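Local coordinates for protein leucine-rich Immune Molecule 1 (Anopheles gambiae, PDB 3OJA) that probably acts in mosquito innate immunity, joining a leucine-rich-repeat domain to a coiled coil through which it pairs with a partner protein, at residues N90-L95 with A107-S112; V69-L74 with K362-Q367. All blocks are in the same frame, centred on the assembly; numbering follows the deposited sequence.

Contact 1 of 2, residues N90-L95 with A107-S112. With NAG (2-acetamido-2-deoxy-beta-D-glucopyranose), chain D.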
loop_
_atom_site.group_PDB
_atom_site.type_symbol
_atom_site.label_atom_id
_atom_site.label_comp_id
_atom_site.label_asym_id
_atom_site.label_seq_id
_atom_site.Cartn_x
_atom_site.Cartn_y
_atom_site.Cartn_z
ATOM N N ASN A 90 44.302 -12.931 -10.698
ATOM C CA ASN A 90 43.862 -14.252 -10.344
ATOM C C ASN A 90 42.377 -14.195 -9.944
ATOM O O ASN A 90 41.608 -13.365 -10.388
ATOM C CB ASN A 90 44.703 -14.793 -9.189
ATOM C CG ASN A 90 46.113 -15.148 -9.613
ATOM O OD1 ASN A 90 46.388 -16.258 -10.108
ATOM N ND2 ASN A 90 47.018 -14.208 -9.427
ATOM N N TYR A 91 41.962 -15.090 -9.085
ATOM C CA TYR A 91 40.553 -15.164 -8.739
ATOM C C TYR A 91 40.537 -15.498 -7.298
ATOM O O TYR A 91 39.684 -16.270 -6.895
ATOM C CB TYR A 91 39.811 -16.296 -9.496
ATOM C CG TYR A 91 39.879 -16.202 -10.986
ATOM C CD1 TYR A 91 38.953 -15.496 -11.687
ATOM C CD2 TYR A 91 40.872 -16.791 -11.688
ATOM C CE1 TYR A 91 39.014 -15.388 -13.059
ATOM C CE2 TYR A 91 40.944 -16.688 -13.066
ATOM C CZ TYR A 91 40.006 -15.991 -13.738
ATOM O OH TYR A 91 40.034 -15.876 -15.085
ATOM N N VAL A 92 41.503 -15.000 -6.538
ATOM C CA VAL A 92 41.562 -15.305 -5.112
ATOM C C VAL A 92 40.348 -14.686 -4.456
ATOM O O VAL A 92 39.886 -13.665 -4.931
ATOM C CB VAL A 92 42.777 -14.666 -4.478
ATOM C CG1 VAL A 92 42.725 -14.839 -3.019
ATOM C CG2 VAL A 92 43.949 -15.263 -5.003
ATOM N N GLN A 93 39.845 -15.267 -3.367
ATOM C CA GLN A 93 38.663 -14.725 -2.662
ATOM C C GLN A 93 38.962 -14.242 -1.277
ATOM O O GLN A 93 38.364 -13.260 -0.853
ATOM C CB GLN A 93 37.573 -15.742 -2.503
ATOM C CG GLN A 93 36.868 -16.101 -3.737
ATOM C CD GLN A 93 35.727 -17.074 -3.462
ATOM O OE1 GLN A 93 34.695 -16.666 -2.958
ATOM N NE2 GLN A 93 35.925 -18.359 -3.762
ATOM N N GLU A 94 39.848 -14.928 -0.562
ATOM C CA GLU A 94 40.358 -14.412 0.709
ATOM C C GLU A 94 41.866 -14.544 0.718
ATOM O O GLU A 94 42.404 -15.444 0.105
ATOM C CB GLU A 94 39.744 -15.158 1.866
ATOM C CG GLU A 94 38.235 -15.472 1.590
ATOM C CD GLU A 94 37.494 -16.139 2.762
ATOM O OE1 GLU A 94 38.087 -16.211 3.876
ATOM O OE2 GLU A 94 36.324 -16.580 2.548
ATOM N N LEU A 95 42.555 -13.619 1.382
ATOM C CA LEU A 95 44.006 -13.515 1.258
ATOM C C LEU A 95 44.598 -13.263 2.605
ATOM O O LEU A 95 44.187 -12.322 3.264
ATOM C CB LEU A 95 44.348 -12.341 0.328
ATOM C CG LEU A 95 45.794 -11.852 0.289
ATOM C CD1 LEU A 95 46.657 -12.974 -0.216
ATOM C CD2 LEU A 95 45.943 -10.580 -0.549
ATOM N N ALA A 107 45.625 -6.454 -7.456
ATOM C CA ALA A 107 44.621 -6.042 -8.377
ATOM C C ALA A 107 43.975 -7.226 -9.183
ATOM O O ALA A 107 44.540 -8.298 -9.320
ATOM C CB ALA A 107 45.229 -5.010 -9.291
ATOM N N ASN A 108 42.783 -6.997 -9.734
ATOM C CA ASN A 108 42.078 -7.967 -10.554
ATOM C C ASN A 108 42.004 -9.314 -9.941
ATOM O O ASN A 108 42.492 -10.282 -10.508
ATOM C CB ASN A 108 42.717 -8.104 -11.895
ATOM C CG ASN A 108 42.717 -6.823 -12.617
ATOM O OD1 ASN A 108 41.919 -5.939 -12.306
ATOM N ND2 ASN A 108 43.617 -6.670 -13.570
ATOM N N ASN A 109 41.360 -9.381 -8.789
ATOM C CA ASN A 109 40.996 -10.647 -8.219
ATOM C C ASN A 109 39.491 -10.710 -7.919
ATOM O O ASN A 109 38.714 -9.963 -8.532
ATOM C CB ASN A 109 41.884 -10.918 -7.011
ATOM C CG ASN A 109 43.199 -11.565 -7.417
ATOM O OD1 ASN A 109 43.308 -12.789 -7.556
ATOM N ND2 ASN A 109 44.189 -10.745 -7.622
ATOM N N ASN A 110 39.092 -11.641 -7.057
ATOM C CA ASN A 110 37.733 -11.744 -6.567
ATOM C C ASN A 110 37.775 -11.571 -5.040
ATOM O O ASN A 110 37.036 -12.200 -4.289
ATOM C CB ASN A 110 37.185 -13.110 -6.960
ATOM C CG ASN A 110 35.672 -13.259 -6.712
ATOM O OD1 ASN A 110 34.881 -12.262 -6.777
ATOM N ND2 ASN A 110 35.260 -14.544 -6.402
ATOM N N ILE A 111 38.676 -10.722 -4.584
ATOM C CA ILE A 111 38.994 -10.668 -3.180
ATOM C C ILE A 111 37.893 -9.986 -2.393
ATOM O O ILE A 111 37.415 -8.888 -2.762
ATOM C CB ILE A 111 40.324 -9.916 -2.944
ATOM C CG1 ILE A 111 41.496 -10.727 -3.512
ATOM C CG2 ILE A 111 40.582 -9.720 -1.518
ATOM C CD1 ILE A 111 42.930 -10.121 -3.229
ATOM N N SER A 112 37.513 -10.609 -1.278
ATOM C CA SER A 112 36.587 -9.981 -0.343
ATOM C C SER A 112 36.942 -10.146 1.137
ATOM O O SER A 112 36.101 -9.949 1.942
ATOM C CB SER A 112 35.180 -10.526 -0.589
ATOM O OG SER A 112 35.048 -11.895 -0.242
HETATM C C1 NAG D . 33.870 -14.953 -6.512
HETATM C C2 NAG D . 33.569 -16.136 -7.450
HETATM C C3 NAG D . 32.167 -16.795 -7.281
HETATM C C4 NAG D . 31.823 -16.927 -5.783
HETATM C C5 NAG D . 31.918 -15.548 -5.143
HETATM C C6 NAG D . 31.503 -15.635 -3.681
HETATM C C7 NAG D . 34.808 -16.387 -9.543
HETATM C C8 NAG D . 34.735 -16.287 -11.054
HETATM N N2 NAG D . 33.873 -15.719 -8.824
HETATM O O3 NAG D . 31.986 -18.049 -7.974
HETATM O O4 NAG D . 30.573 -17.576 -5.564
HETATM O O5 NAG D . 33.261 -15.049 -5.227
HETATM O O6 NAG D . 32.648 -15.708 -2.846
HETATM O O7 NAG D . 35.722 -17.069 -9.026
#

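Contact 2 of 2, residues V69-L74 with K362-Q367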
loop_
_atom_site.group_PDB
_atom_site.type_symbol
_atom_site.label_atom_id
_atom_site.label_comp_id
_atom_site.label_asym_id
_atom_site.label_seq_id
_atom_site.Cartn_x
_atom_site.Cartn_y
_atom_site.Cartn_z
ATOM N N VAL A 69 45.928 -18.880 -12.324
ATOM C CA VAL A 69 44.489 -19.017 -12.131
ATOM C C VAL A 69 44.230 -19.496 -10.736
ATOM O O VAL A 69 43.527 -20.468 -10.576
ATOM C CB VAL A 69 43.819 -20.000 -13.122
ATOM C CG1 VAL A 69 43.804 -19.430 -14.486
ATOM C CG2 VAL A 69 44.518 -21.315 -13.110
ATOM N N LEU A 70 44.811 -18.832 -9.737
ATOM C CA LEU A 70 44.503 -19.131 -8.345
ATOM C C LEU A 70 43.018 -18.823 -7.967
ATOM O O LEU A 70 42.465 -17.791 -8.366
ATOM C CB LEU A 70 45.411 -18.308 -7.439
ATOM C CG LEU A 70 46.917 -18.459 -7.504
ATOM C CD1 LEU A 70 47.489 -17.418 -6.665
ATOM C CD2 LEU A 70 47.381 -19.796 -6.984
ATOM N N TYR A 71 42.383 -19.712 -7.192
ATOM C CA TYR A 71 41.013 -19.514 -6.680
ATOM C C TYR A 71 40.955 -19.656 -5.157
ATOM O O TYR A 71 41.939 -20.019 -4.515
ATOM C CB TYR A 71 40.076 -20.532 -7.318
ATOM C CG TYR A 71 39.695 -20.235 -8.763
ATOM C CD1 TYR A 71 38.478 -19.610 -9.064
ATOM C CD2 TYR A 71 40.549 -20.591 -9.835
ATOM C CE1 TYR A 71 38.117 -19.315 -10.365
ATOM C CE2 TYR A 71 40.193 -20.309 -11.160
ATOM C CZ TYR A 71 38.973 -19.658 -11.416
ATOM O OH TYR A 71 38.576 -19.358 -12.702
ATOM N N GLU A 72 39.794 -19.342 -4.586
ATOM C CA GLU A 72 39.499 -19.589 -3.156
ATOM C C GLU A 72 40.525 -18.973 -2.212
ATOM O O GLU A 72 40.932 -17.858 -2.434
ATOM C CB GLU A 72 39.288 -21.082 -2.862
ATOM C CG GLU A 72 38.032 -21.691 -3.555
ATOM C CD GLU A 72 38.017 -23.221 -3.456
ATOM O OE1 GLU A 72 39.065 -23.836 -3.121
ATOM O OE2 GLU A 72 36.954 -23.816 -3.713
ATOM N N THR A 73 40.914 -19.625 -1.141
ATOM C CA THR A 73 41.807 -18.958 -0.209
ATOM C C THR A 73 43.300 -19.070 -0.618
ATOM O O THR A 73 43.774 -20.128 -1.039
ATOM C CB THR A 73 41.661 -19.530 1.203
ATOM O OG1 THR A 73 40.311 -19.430 1.649
ATOM C CG2 THR A 73 42.534 -18.801 2.160
ATOM N N LEU A 74 44.032 -17.961 -0.523
ATOM C CA LEU A 74 45.461 -17.957 -0.700
ATOM C C LEU A 74 46.031 -17.566 0.636
ATOM O O LEU A 74 45.881 -16.399 1.020
ATOM C CB LEU A 74 45.878 -16.939 -1.739
ATOM C CG LEU A 74 47.402 -16.815 -1.828
ATOM C CD1 LEU A 74 47.933 -18.162 -2.259
ATOM C CD2 LEU A 74 47.854 -15.667 -2.794
ATOM N N LYS A 362 41.383 -23.933 -19.364
ATOM C CA LYS A 362 40.742 -25.165 -18.954
ATOM C C LYS A 362 40.269 -25.081 -17.516
ATOM O O LYS A 362 39.179 -25.526 -17.236
ATOM C CB LYS A 362 41.639 -26.374 -19.129
ATOM C CG LYS A 362 41.044 -27.596 -18.511
ATOM C CD LYS A 362 41.665 -28.842 -19.046
ATOM C CE LYS A 362 41.475 -29.998 -18.088
ATOM N NZ LYS A 362 42.649 -30.955 -18.167
ATOM N N ILE A 363 41.072 -24.549 -16.603
ATOM C CA ILE A 363 40.694 -24.520 -15.194
ATOM C C ILE A 363 39.605 -23.464 -14.942
ATOM O O ILE A 363 38.723 -23.608 -14.099
ATOM C CB ILE A 363 41.902 -24.200 -14.327
ATOM C CG1 ILE A 363 42.868 -25.380 -14.358
ATOM C CG2 ILE A 363 41.512 -23.898 -12.928
ATOM C CD1 ILE A 363 44.199 -25.118 -13.666
ATOM N N THR A 364 39.694 -22.382 -15.687
ATOM C CA THR A 364 38.794 -21.279 -15.554
ATOM C C THR A 364 37.409 -21.702 -16.054
ATOM O O THR A 364 36.408 -21.330 -15.459
ATOM C CB THR A 364 39.358 -20.076 -16.354
ATOM O OG1 THR A 364 40.126 -19.266 -15.478
ATOM C CG2 THR A 364 38.253 -19.214 -16.962
ATOM N N LEU A 365 37.366 -22.460 -17.159
ATOM C CA LEU A 365 36.117 -22.973 -17.713
ATOM C C LEU A 365 35.507 -24.047 -16.790
ATOM O O LEU A 365 34.326 -24.069 -16.584
ATOM C CB LEU A 365 36.310 -23.480 -19.136
ATOM C CG LEU A 365 36.529 -22.345 -20.146
ATOM C CD1 LEU A 365 36.670 -22.871 -21.561
ATOM C CD2 LEU A 365 35.419 -21.307 -20.095
ATOM N N GLU A 366 36.313 -24.901 -16.194
ATOM C CA GLU A 366 35.797 -25.743 -15.159
ATOM C C GLU A 366 35.170 -24.963 -14.026
ATOM O O GLU A 366 34.209 -25.423 -13.481
ATOM C CB GLU A 366 36.858 -26.656 -14.594
ATOM C CG GLU A 366 36.784 -28.023 -15.173
ATOM C CD GLU A 366 38.185 -28.592 -15.406
ATOM O OE1 GLU A 366 39.107 -28.228 -14.620
ATOM O OE2 GLU A 366 38.370 -29.391 -16.375
ATOM N N GLN A 367 35.675 -23.807 -13.631
ATOM C CA GLN A 367 34.978 -23.084 -12.597
ATOM C C GLN A 367 33.683 -22.457 -13.132
ATOM O O GLN A 367 32.706 -22.498 -12.442
ATOM C CB GLN A 367 35.874 -22.072 -11.906
ATOM C CG GLN A 367 37.132 -22.705 -11.321
ATOM C CD GLN A 367 36.855 -23.734 -10.191
ATOM O OE1 GLN A 367 36.766 -23.358 -8.994
ATOM N NE2 GLN A 367 36.759 -25.038 -10.559
#

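Contact 1 of 2, residues N90-L95 with A107-S112
The side chains of Gln93 and Asn110 run side by side, pointing the same way, with their amide planes 24° apart. Asn110 ND2 carries the N-linked sugar through a covalent bond to NAG C1, and Gln93 CG sits 3.5 Å from that same ND2. The Tyr91 ring meets the methyl C8 of the sugar obliquely, while the ring of Tyr71 stacks on that of Tyr91. The setting is the leucine-rich-repeat solenoid, whose successive coils are tied by an asparagine ladder. Asn109 is the rung here: its OD1 offers a lone pair, in the carbonyl plane, to Val92 N at 3.0 Å and 164°. Its ND2 turns to the backbone oxygens of Leu87 and Ala106, and with both ends of the amide engaged its rotation is fixed. Asn90 repeats the pattern one coil earlier, with OD1 on Leu70 N and ND2 on Leu87 O.

With CG of Asn110 anti to the backbone N (chi1 -170°), the glycosylated amide comes alongside Gln93. Beyond the rung, Ser112 N gives Gln93 O a nearly straight bond of 2.8 Å. On the inner side, the methyl CD2 of Leu95 touches CD1 of Ile111 at 4.1 Å.

Contact 2 of 2, residues V69-L74 with K362-Q367
Tyr71 meets helix residues Ile363, Thr364 and Gln367 with successive parts of its side chain, showing how one aromatic residue can join a solenoid to a helix. From CB, which points toward the helix, the ring extends with its two faces used differently. Opposite the face taken by Tyr91, the ring receives Gln367: CG of the glutamine lies 3.7 Å from the ring centroid and 19° off the normal, a CH-pi contact offset toward the rim.

Along the ring, CD1 comes within 4.1 Å of Gln367 OE1. On the other flank CE2 approaches Ile363 CG2 at 4.2 Å, obliquely, and CZ is 3.6 Å from Gln367 CG. The bend of the glutamine at chi2 (-64°) keeps CG over the ring and lifts the amide off it, steeply turned, the planes 70° apart.

At the tip, OH forms a hydrogen bond of 3.2 Å with Thr364 OG1, which lies at the ring edge near its plane; either hydroxyl could be the donor. The same OG1 has a second, weak bond to the hydroxyl of Tyr91, so two tyrosine hydroxyls reach it, from directions roughly at right angles. Beside this polar point, Val69 CG2 makes an apolar contact with Ile363 CD1 at 3.9 Å. The other methyl, CG1, approaches the hydroxyl oxygen OG1 of Thr364 at 3.8 Å.

From the same helical segment, Lys362 reaches outward to a salt bridge with an acidic side chain of another protein chain, so at this point the helix has the solenoid on one side and that chain in reach. In the fold, residues 69-71 precede the corner at Glu72, after which strand 73-75 follows beside strand 91-97, with helix 354-393 passing over the loops on this flank of the repeats.

Contact 1 is mostly buried and joins successive coils of the solenoid; contact 2 lies at the surface and brings together parts of the chain almost 290 residues apart. Their chemistry follows suit. In 90-95 with 107-112, backbone groups and asparagine amides provide repeated hydrogen bonds, whereas 69-74 with 362-367 relies on side chains, with one hydroxyl pair set among apolar and CH-pi contacts. The two share a sheet, since strands 73-75 and 91-97 are neighbours, and backbone bonding continues between them through Gln93 N and Glu72 O at 3.0 Å. The glycan attached in contact 1 also touches Tyr71 of contact 2.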